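Local coordinates for uncharacterized conserved protein YjbQ/UPF0047 family, ortholog yugU B.subtilis (Clostridium acetobutylicum, PDB 1VMH) that is of unknown function but adopts the YjbQ-like fold of the UPF0047 family and assembles from three copies of its chain, at residues T33-D41 against G116-I126; N95-M105 against Y127-R135. One frame throughout, in Å; residues are numbered along the deposited sequence.

Interaction 1 (T33-D41 against G116-I126)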
loop_
_atom_site.group_PDB
_atom_site.type_symbol
_atom_site.label_atom_id
_atom_site.label_comp_id
_atom_site.label_asym_id
_atom_site.label_seq_id
_atom_site.Cartn_x
_atom_site.Cartn_y
_atom_site.Cartn_z
ATOM N N THR A 33 -0.909 17.256 -3.934
ATOM C CA THR A 33 0.537 17.446 -3.805
ATOM C C THR A 33 0.870 18.793 -3.165
ATOM O O THR A 33 1.705 18.865 -2.262
ATOM C CB THR A 33 1.254 17.335 -5.171
ATOM O OG1 THR A 33 0.839 16.138 -5.856
ATOM C CG2 THR A 33 2.734 17.329 -5.018
ATOM N N ASN A 34 0.198 19.875 -3.587
ATOM C CA ASN A 34 0.539 21.185 -3.030
ATOM C C ASN A 34 0.123 21.348 -1.570
ATOM O O ASN A 34 0.757 22.093 -0.836
ATOM C CB ASN A 34 -0.046 22.342 -3.844
ATOM C CG ASN A 34 0.549 23.676 -3.439
ATOM O OD1 ASN A 34 1.782 23.869 -3.534
ATOM N ND2 ASN A 34 -0.295 24.583 -2.910
ATOM N N LEU A 35 -0.923 20.639 -1.143
ATOM C CA LEU A 35 -1.325 20.629 0.261
ATOM C C LEU A 35 -0.227 19.974 1.065
ATOM O O LEU A 35 0.109 20.413 2.175
ATOM C CB LEU A 35 -2.658 19.914 0.468
ATOM C CG LEU A 35 -3.850 20.440 -0.339
ATOM C CD1 LEU A 35 -5.096 19.599 -0.016
ATOM C CD2 LEU A 35 -4.115 21.905 -0.146
ATOM N N VAL A 36 0.374 18.921 0.519
ATOM C CA VAL A 36 1.503 18.286 1.200
ATOM C C VAL A 36 2.749 19.193 1.186
ATOM O O VAL A 36 3.412 19.354 2.221
ATOM C CB VAL A 36 1.766 16.878 0.607
ATOM C CG1 VAL A 36 2.854 16.112 1.330
ATOM C CG2 VAL A 36 0.449 16.096 0.629
ATOM N N LYS A 37 3.026 19.850 0.063
ATOM C CA LYS A 37 4.176 20.772 0.026
ATOM C C LYS A 37 4.001 21.873 1.055
ATOM O O LYS A 37 4.955 22.281 1.714
ATOM C CB LYS A 37 4.310 21.377 -1.363
ATOM C CG LYS A 37 5.333 22.475 -1.458
ATOM C CD LYS A 37 5.398 23.013 -2.855
ATOM C CE LYS A 37 6.545 23.987 -3.034
ATOM N NZ LYS A 37 6.223 25.242 -2.375
ATOM N N LYS A 38 2.789 22.408 1.167
ATOM C CA LYS A 38 2.551 23.480 2.164
ATOM C C LYS A 38 2.844 22.996 3.579
ATOM O O LYS A 38 3.436 23.745 4.366
ATOM C CB LYS A 38 1.124 24.035 2.070
ATOM C CG LYS A 38 0.934 24.934 0.872
ATOM C CD LYS A 38 -0.520 25.293 0.661
ATOM C CE LYS A 38 -1.047 26.132 1.789
ATOM N NZ LYS A 38 -2.422 26.722 1.520
ATOM N N ALA A 39 2.445 21.779 3.918
ATOM C CA ALA A 39 2.752 21.234 5.222
ATOM C C ALA A 39 4.266 21.092 5.447
ATOM O O ALA A 39 4.767 21.439 6.500
ATOM C CB ALA A 39 2.086 19.912 5.395
ATOM N N VAL A 40 4.996 20.637 4.433
ATOM C CA VAL A 40 6.455 20.592 4.509
ATOM C C VAL A 40 7.029 21.980 4.771
ATOM O O VAL A 40 7.840 22.209 5.698
ATOM C CB VAL A 40 7.061 19.993 3.204
ATOM C CG1 VAL A 40 8.603 20.094 3.214
ATOM C CG2 VAL A 40 6.626 18.519 3.014
ATOM N N ASP A 41 6.602 22.933 3.956
ATOM C CA ASP A 41 7.093 24.305 4.089
ATOM C C ASP A 41 6.787 24.885 5.495
ATOM O O ASP A 41 7.646 25.470 6.140
ATOM C CB ASP A 41 6.510 25.203 2.981
ATOM C CG ASP A 41 6.993 24.816 1.569
ATOM O OD1 ASP A 41 8.007 24.097 1.451
ATOM O OD2 ASP A 41 6.381 25.229 0.558
ATOM N N GLY A 116 14.341 20.174 1.764
ATOM C CA GLY A 116 13.117 20.918 1.986
ATOM C C GLY A 116 12.058 20.754 0.906
ATOM O O GLY A 116 11.111 21.538 0.887
ATOM N N LYS A 117 12.217 19.743 0.037
ATOM C CA LYS A 117 11.327 19.475 -1.084
ATOM C C LYS A 117 10.860 18.021 -1.066
ATOM O O LYS A 117 11.609 17.112 -0.699
ATOM C CB LYS A 117 12.038 19.737 -2.425
ATOM C CG LYS A 117 12.433 21.205 -2.657
ATOM C CD LYS A 117 13.419 21.336 -3.822
ATOM C CE LYS A 117 14.877 21.342 -3.328
ATOM N NZ LYS A 117 15.901 21.085 -4.413
ATOM N N LEU A 118 9.630 17.800 -1.491
ATOM C CA LEU A 118 9.132 16.420 -1.677
ATOM C C LEU A 118 9.908 15.767 -2.796
ATOM O O LEU A 118 9.973 16.292 -3.908
ATOM C CB LEU A 118 7.649 16.434 -2.038
ATOM C CG LEU A 118 6.717 16.960 -0.949
ATOM C CD1 LEU A 118 5.332 17.240 -1.554
ATOM C CD2 LEU A 118 6.634 15.929 0.187
ATOM N N LYS A 119 10.500 14.611 -2.503
ATOM C CA LYS A 119 11.333 13.912 -3.474
ATOM C C LYS A 119 10.476 13.022 -4.361
ATOM O O LYS A 119 10.363 11.798 -4.173
ATOM C CB LYS A 119 12.371 13.072 -2.780
ATOM C CG LYS A 119 13.606 12.796 -3.644
ATOM C CD LYS A 119 14.592 11.920 -2.858
ATOM C CE LYS A 119 15.712 11.387 -3.746
ATOM N NZ LYS A 119 16.398 12.499 -4.453
ATOM N N LEU A 120 9.862 13.637 -5.346
ATOM C CA LEU A 120 8.941 12.971 -6.261
ATOM C C LEU A 120 9.584 12.872 -7.634
ATOM O O LEU A 120 10.406 13.726 -8.008
ATOM C CB LEU A 120 7.615 13.753 -6.372
ATOM C CG LEU A 120 6.773 13.728 -5.086
ATOM C CD1 LEU A 120 5.786 14.857 -5.010
ATOM C CD2 LEU A 120 6.046 12.390 -4.971
ATOM N N GLY A 121 9.165 11.857 -8.384
ATOM C CA GLY A 121 9.646 11.674 -9.739
ATOM C C GLY A 121 8.938 12.566 -10.747
ATOM O O GLY A 121 8.119 13.403 -10.393
ATOM N N THR A 122 9.286 12.365 -12.020
ATOM C CA THR A 122 8.753 13.157 -13.096
ATOM C C THR A 122 7.254 12.896 -13.238
ATOM O O THR A 122 6.808 11.745 -13.398
ATOM C CB THR A 122 9.452 12.814 -14.417
ATOM O OG1 THR A 122 10.875 12.982 -14.274
ATOM C CG2 THR A 122 8.978 13.744 -15.512
ATOM N N TRP A 123 6.498 13.990 -13.146
ATOM C CA TRP A 123 5.047 13.942 -13.218
ATOM C C TRP A 123 4.429 12.931 -12.229
ATOM O O TRP A 123 3.484 12.230 -12.575
ATOM C CB TRP A 123 4.606 13.675 -14.691
ATOM C CG TRP A 123 5.088 14.741 -15.684
ATOM C CD1 TRP A 123 5.881 14.563 -16.778
ATOM C CD2 TRP A 123 4.872 16.148 -15.575
ATOM N NE1 TRP A 123 6.128 15.776 -17.390
ATOM C CE2 TRP A 123 5.516 16.764 -16.676
ATOM C CE3 TRP A 123 4.149 16.954 -14.668
ATOM C CZ2 TRP A 123 5.481 18.145 -16.882
ATOM C CZ3 TRP A 123 4.115 18.340 -14.887
ATOM C CH2 TRP A 123 4.777 18.910 -15.981
ATOM N N GLN A 124 5.015 12.859 -11.032
ATOM C CA GLN A 124 4.530 12.038 -9.988
ATOM C C GLN A 124 3.882 12.926 -8.929
ATOM O O GLN A 124 4.502 13.760 -8.326
ATOM C CB GLN A 124 5.684 11.217 -9.418
ATOM C CG GLN A 124 5.239 10.190 -8.455
ATOM C CD GLN A 124 6.384 9.375 -7.888
ATOM O OE1 GLN A 124 7.428 9.916 -7.467
ATOM N NE2 GLN A 124 6.158 8.068 -7.772
ATOM N N GLY A 125 2.589 12.710 -8.684
ATOM C CA GLY A 125 1.794 13.484 -7.711
ATOM C C GLY A 125 1.074 12.617 -6.728
ATOM O O GLY A 125 0.934 11.428 -6.935
ATOM N N ILE A 126 0.634 13.257 -5.648
ATOM C CA ILE A 126 -0.027 12.605 -4.519
ATOM C C ILE A 126 -1.506 12.872 -4.650
ATOM O O ILE A 126 -1.910 14.040 -4.817
ATOM C CB ILE A 126 0.454 13.152 -3.191
ATOM C CG1 ILE A 126 1.976 13.054 -3.034
ATOM C CG2 ILE A 126 -0.255 12.395 -2.066
ATOM C CD1 ILE A 126 2.548 14.059 -2.039
HETATM O O HOH W 1 10.560 23.695 2.568
HETATM O O HOH W 2 8.763 22.281 -0.410
#
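Thr33, Leu118 and Ile126 carry the contact between helix 33-43 and segment 116-126. With chi1 at -50°, the hydroxyl of Thr33 stands beside its own backbone N, where it meets the N-H of Ile126, while CG2 turns to Leu120. Thr33 OG1 accepts from Ile126 N at 2.9 Å in a nearly straight bond (169°), and the same hydroxyl is hydrogen-bonded to Asp31 OD1 just before the helix. Thr33 CG2 meets Leu120 CD1 tip to tip at 3.9 Å.

Leu118 forks against the helix. Its CD1 lies 3.8 Å from Lys37 N, while CD2 reaches Val40 CG2 at 3.8 Å and also touches Val36 CG1. Ile126 comes in at about a right angle to Val36, with CD1 3.9 Å from Val36 CB. Ile111 of strand 108-114 lies against both Leu118 and Ile126. At the far end, two waters lie within hydrogen-bonding distance of both Asp41 OD1 and Gly116 O, beside the intrahelical Lys37–Asp41 salt bridge.

The helix thus packs on edge strand 117-118 of the five-stranded sheet and the start of strand 124-130 of the three-stranded one, bridging the sheets through branched apolar side chains, one backbone-to-hydroxyl bond and a hydrated polar margin.

Interaction 2 (N95-M105 against Y127-R135)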
loop_
_atom_site.group_PDB
_atom_site.type_symbol
_atom_site.label_atom_id
_atom_site.label_comp_id
_atom_site.label_asym_id
_atom_site.label_seq_id
_atom_site.Cartn_x
_atom_site.Cartn_y
_atom_site.Cartn_z
ATOM N N ASN A 95 -21.964 0.372 -0.839
ATOM C CA ASN A 95 -20.660 0.957 -1.202
ATOM C C ASN A 95 -19.471 0.062 -0.932
ATOM O O ASN A 95 -18.322 0.536 -0.866
ATOM C CB ASN A 95 -20.499 2.339 -0.554
ATOM C CG ASN A 95 -20.597 2.286 0.931
ATOM O OD1 ASN A 95 -20.714 1.203 1.501
ATOM N ND2 ASN A 95 -20.562 3.450 1.586
ATOM N N SER A 96 -19.701 -1.249 -0.888
ATOM C CA SER A 96 -18.580 -2.153 -0.728
ATOM C C SER A 96 -17.528 -1.996 -1.841
ATOM O O SER A 96 -16.326 -2.194 -1.608
ATOM C CB SER A 96 -19.028 -3.615 -0.626
ATOM O OG SER A 96 -19.509 -3.875 0.674
ATOM N N HIS A 97 -17.967 -1.703 -3.060
ATOM C CA HIS A 97 -16.993 -1.468 -4.154
ATOM C C HIS A 97 -15.958 -0.431 -3.727
ATOM O O HIS A 97 -14.747 -0.543 -4.009
ATOM C CB HIS A 97 -17.708 -1.012 -5.425
ATOM C CG HIS A 97 -18.406 0.305 -5.297
ATOM N ND1 HIS A 97 -19.586 0.443 -4.604
ATOM C CD2 HIS A 97 -18.098 1.538 -5.764
ATOM C CE1 HIS A 97 -19.975 1.706 -4.643
ATOM N NE2 HIS A 97 -19.094 2.391 -5.345
ATOM N N ALA A 98 -16.433 0.595 -3.053
ATOM C CA ALA A 98 -15.577 1.695 -2.583
ATOM C C ALA A 98 -14.647 1.218 -1.472
ATOM O O ALA A 98 -13.475 1.605 -1.434
ATOM C CB ALA A 98 -16.398 2.845 -2.110
ATOM N N HIS A 99 -15.169 0.417 -0.545
ATOM C CA HIS A 99 -14.336 -0.138 0.518
ATOM C C HIS A 99 -13.174 -0.977 -0.071
ATOM O O HIS A 99 -12.026 -0.920 0.424
ATOM C CB HIS A 99 -15.154 -1.002 1.480
ATOM C CG HIS A 99 -16.054 -0.229 2.386
ATOM N ND1 HIS A 99 -15.571 0.494 3.459
ATOM C CD2 HIS A 99 -17.396 -0.060 2.394
ATOM C CE1 HIS A 99 -16.588 1.070 4.081
ATOM N NE2 HIS A 99 -17.707 0.750 3.464
ATOM N N ILE A 100 -13.479 -1.741 -1.136
ATOM C CA ILE A 100 -12.467 -2.595 -1.756
ATOM C C ILE A 100 -11.403 -1.731 -2.408
ATOM O O ILE A 100 -10.208 -1.933 -2.213
ATOM C CB ILE A 100 -13.085 -3.521 -2.803
ATOM C CG1 ILE A 100 -13.980 -4.565 -2.128
ATOM C CG2 ILE A 100 -12.019 -4.204 -3.625
ATOM C CD1 ILE A 100 -14.956 -5.179 -3.072
ATOM N N LYS A 101 -11.841 -0.781 -3.209
ATOM C CA LYS A 101 -10.893 0.048 -3.914
ATOM C C LYS A 101 -10.036 0.885 -2.969
ATOM O O LYS A 101 -8.852 1.113 -3.221
ATOM C CB LYS A 101 -11.603 0.914 -4.953
ATOM C CG LYS A 101 -12.219 0.063 -6.050
ATOM C CD LYS A 101 -12.918 0.839 -7.169
ATOM C CE LYS A 101 -14.144 1.537 -6.738
ATOM N NZ LYS A 101 -14.919 2.169 -7.933
ATOM N N ALA A 102 -10.642 1.355 -1.891
ATOM C CA ALA A 102 -9.902 2.066 -0.868
ATOM C C ALA A 102 -8.744 1.212 -0.324
ATOM O O ALA A 102 -7.593 1.711 -0.179
ATOM C CB ALA A 102 -10.858 2.486 0.262
ATOM N N SER A 103 -8.993 -0.053 -0.017
ATOM C CA SER A 103 -7.933 -0.929 0.529
ATOM C C SER A 103 -6.875 -1.176 -0.522
ATOM O O SER A 103 -5.674 -1.302 -0.209
ATOM C CB SER A 103 -8.484 -2.263 1.041
ATOM O OG SER A 103 -8.837 -2.179 2.415
ATOM N N LEU A 104 -7.294 -1.255 -1.788
ATOM C CA LEU A 104 -6.339 -1.476 -2.872
ATOM C C LEU A 104 -5.406 -0.314 -3.105
ATOM O O LEU A 104 -4.206 -0.509 -3.412
ATOM C CB LEU A 104 -7.044 -1.816 -4.184
ATOM C CG LEU A 104 -7.803 -3.141 -4.263
ATOM C CD1 LEU A 104 -8.649 -3.286 -5.526
ATOM C CD2 LEU A 104 -6.896 -4.327 -4.143
ATOM N N MET A 105 -5.909 0.899 -3.006
ATOM C CA MET A 105 -5.038 2.085 -3.120
ATOM C C MET A 105 -4.175 2.245 -1.882
ATOM O O MET A 105 -2.973 2.561 -1.970
ATOM C CB MET A 105 -5.871 3.360 -3.343
ATOM C CG MET A 105 -6.636 3.372 -4.655
ATOM S SD MET A 105 -5.602 3.341 -6.135
ATOM C CE MET A 105 -5.566 1.578 -6.491
ATOM N N TYR A 127 -2.328 11.815 -4.641
ATOM C CA TYR A 127 -3.756 11.892 -4.850
ATOM C C TYR A 127 -4.577 11.345 -3.717
ATOM O O TYR A 127 -4.289 10.286 -3.177
ATOM C CB TYR A 127 -4.123 11.072 -6.067
ATOM C CG TYR A 127 -3.806 11.691 -7.377
ATOM C CD1 TYR A 127 -4.631 12.670 -7.895
ATOM C CD2 TYR A 127 -2.732 11.278 -8.124
ATOM C CE1 TYR A 127 -4.383 13.237 -9.122
ATOM C CE2 TYR A 127 -2.497 11.816 -9.366
ATOM C CZ TYR A 127 -3.326 12.800 -9.846
ATOM O OH TYR A 127 -3.111 13.355 -11.111
ATOM N N PHE A 128 -5.600 12.092 -3.332
ATOM C CA PHE A 128 -6.736 11.547 -2.593
ATOM C C PHE A 128 -7.657 10.840 -3.600
ATOM O O PHE A 128 -8.054 11.454 -4.602
ATOM C CB PHE A 128 -7.495 12.702 -1.953
ATOM C CG PHE A 128 -8.609 12.298 -1.053
ATOM C CD1 PHE A 128 -9.842 12.016 -1.544
ATOM C CD2 PHE A 128 -8.424 12.211 0.321
ATOM C CE1 PHE A 128 -10.890 11.637 -0.695
ATOM C CE2 PHE A 128 -9.469 11.870 1.149
ATOM C CZ PHE A 128 -10.675 11.567 0.648
ATOM N N THR A 129 -7.962 9.549 -3.379
ATOM C CA THR A 129 -8.766 8.749 -4.286
ATOM C C THR A 129 -10.158 8.542 -3.656
ATOM O O THR A 129 -10.346 7.701 -2.758
ATOM C CB THR A 129 -8.110 7.380 -4.651
ATOM O OG1 THR A 129 -7.959 6.584 -3.469
ATOM C CG2 THR A 129 -6.671 7.626 -5.145
ATOM N N GLU A 130 -11.138 9.312 -4.130
ATOM C CA GLU A 130 -12.502 9.199 -3.668
ATOM C C GLU A 130 -13.174 8.070 -4.397
ATOM O O GLU A 130 -13.186 8.074 -5.629
ATOM C CB GLU A 130 -13.236 10.515 -3.931
ATOM C CG GLU A 130 -14.749 10.471 -3.661
ATOM C CD GLU A 130 -15.023 10.307 -2.190
ATOM O OE1 GLU A 130 -14.957 9.172 -1.692
ATOM O OE2 GLU A 130 -15.326 11.315 -1.516
ATOM N N PHE A 131 -13.818 7.163 -3.654
ATOM C CA PHE A 131 -14.669 6.138 -4.252
ATOM C C PHE A 131 -16.167 6.156 -3.873
ATOM O O PHE A 131 -16.937 5.326 -4.388
ATOM C CB PHE A 131 -14.075 4.760 -4.013
ATOM C CG PHE A 131 -12.690 4.612 -4.603
ATOM C CD1 PHE A 131 -12.498 4.671 -5.981
ATOM C CD2 PHE A 131 -11.586 4.443 -3.776
ATOM C CE1 PHE A 131 -11.228 4.527 -6.534
ATOM C CE2 PHE A 131 -10.305 4.306 -4.320
ATOM C CZ PHE A 131 -10.130 4.362 -5.673
ATOM N N ASP A 132 -16.561 7.075 -3.000
ATOM C CA ASP A 132 -17.974 7.241 -2.579
ATOM C C ASP A 132 -18.354 8.694 -2.377
ATOM O O ASP A 132 -18.900 9.067 -1.341
ATOM C CB ASP A 132 -18.258 6.440 -1.308
ATOM C CG ASP A 132 -19.754 6.331 -1.004
ATOM O OD1 ASP A 132 -20.578 6.303 -1.949
ATOM O OD2 ASP A 132 -20.079 6.246 0.194
ATOM N N GLY A 133 -18.046 9.526 -3.370
ATOM C CA GLY A 133 -18.416 10.940 -3.299
ATOM C C GLY A 133 -19.809 11.157 -3.862
ATOM O O GLY A 133 -20.444 10.215 -4.316
ATOM N N PRO A 134 -20.274 12.408 -3.860
ATOM C CA PRO A 134 -19.628 13.622 -3.354
ATOM C C PRO A 134 -19.798 13.741 -1.838
ATOM O O PRO A 134 -20.894 13.530 -1.295
ATOM C CB PRO A 134 -20.384 14.732 -4.088
ATOM C CG PRO A 134 -21.740 14.190 -4.244
ATOM C CD PRO A 134 -21.589 12.712 -4.457
ATOM N N ARG A 135 -18.713 14.068 -1.156
ATOM C CA ARG A 135 -18.704 14.129 0.290
ATOM C C ARG A 135 -17.716 15.179 0.780
ATOM O O ARG A 135 -16.787 15.580 0.077
ATOM C CB ARG A 135 -18.340 12.767 0.887
ATOM C CG ARG A 135 -19.427 11.707 0.783
ATOM C CD ARG A 135 -18.979 10.413 1.427
ATOM N NE ARG A 135 -19.972 9.347 1.322
ATOM C CZ ARG A 135 -20.971 9.134 2.177
ATOM N NH1 ARG A 135 -21.146 9.913 3.241
ATOM N NH2 ARG A 135 -21.803 8.125 1.971
HETATM O O HOH W 3 -19.546 5.204 -5.484
HETATM O O HOH W 4 -16.307 4.290 -6.822
#
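Phe131, just past the end of strand 124-130, lays its side chain along helix 96-105. Phe131 CB sits 3.6 Å from Ala98 CB, where the two backbones come nearest. CG is anti to the carbonyl carbon and touches both CB and CE of Lys101; from there the ring runs along the helix toward Met105. Phe131 CD1 meets Lys101 CE at 3.6 Å and CE1 meets Lys101 CB and CD, whereas CD2 approaches the backbone N of Ala102 and CE2 the carbonyl O of Lys101. Lys101 CB stands over the centre of one face, 3.6 Å from the Phe131 centroid and only 7° off the normal, a well-formed CH-pi contact. At the tip, Phe131 CZ lies 3.8 Å from Met105 CG, which is at the ring edge. Met105 CG also touches Thr129 OG1, and Leu76 of helix 69-82 packs on Phe131 as well.

The bend of Lys101 at chi3 (-68°) brings CE near CD1, beyond the rim of the ring, and sends NZ to a water, which in turn donates to Phe131 O. A second water donates to the same carbonyl and is hydrogen-bonded to His97 NE2.

Next along the chain, Asp132 OD2 receives Asn95 ND2 at 3.2 Å. The bond is almost straight and lies in the amide plane, but meets the carboxylate from above, the two planes being 82° apart. Glu130 OE1 accepts the backbone N-H of Asp132 and also pairs with Arg137, which helps hold the loop in place.

Apolar packing thus joins the loop after strand 124-130 to the middle of helix 96-105, water bridges tie it to His97 and Lys101, and Asp132 OD2 is gripped from opposite faces by N-cap residue Asn95 and, in a salt bridge, Arg135 NH2.

In the fold
Strand 124-130, the central strand of the three-stranded antiparallel sheet, serves both contacts: its beginning meets helix 33-43 in interaction 1, and its far end with the following loop meets helix 96-105 in interaction 2. Their centres are about 22 Å apart, on opposite sides of the chain's centre. Along the sequence the segments alternate, 33-41, 95-105, 116-126 and 127-135, the last two directly adjoining. One continuous strand therefore connects two helices distant in sequence. Interaction 1 takes in the edge strand 117-118 of the five-stranded sheet. Both contacts reach the second subunit, and interaction 2 lies near the site where Leu104 O of helix 96-105 and its counterparts in the two other subunits bind a sodium ion.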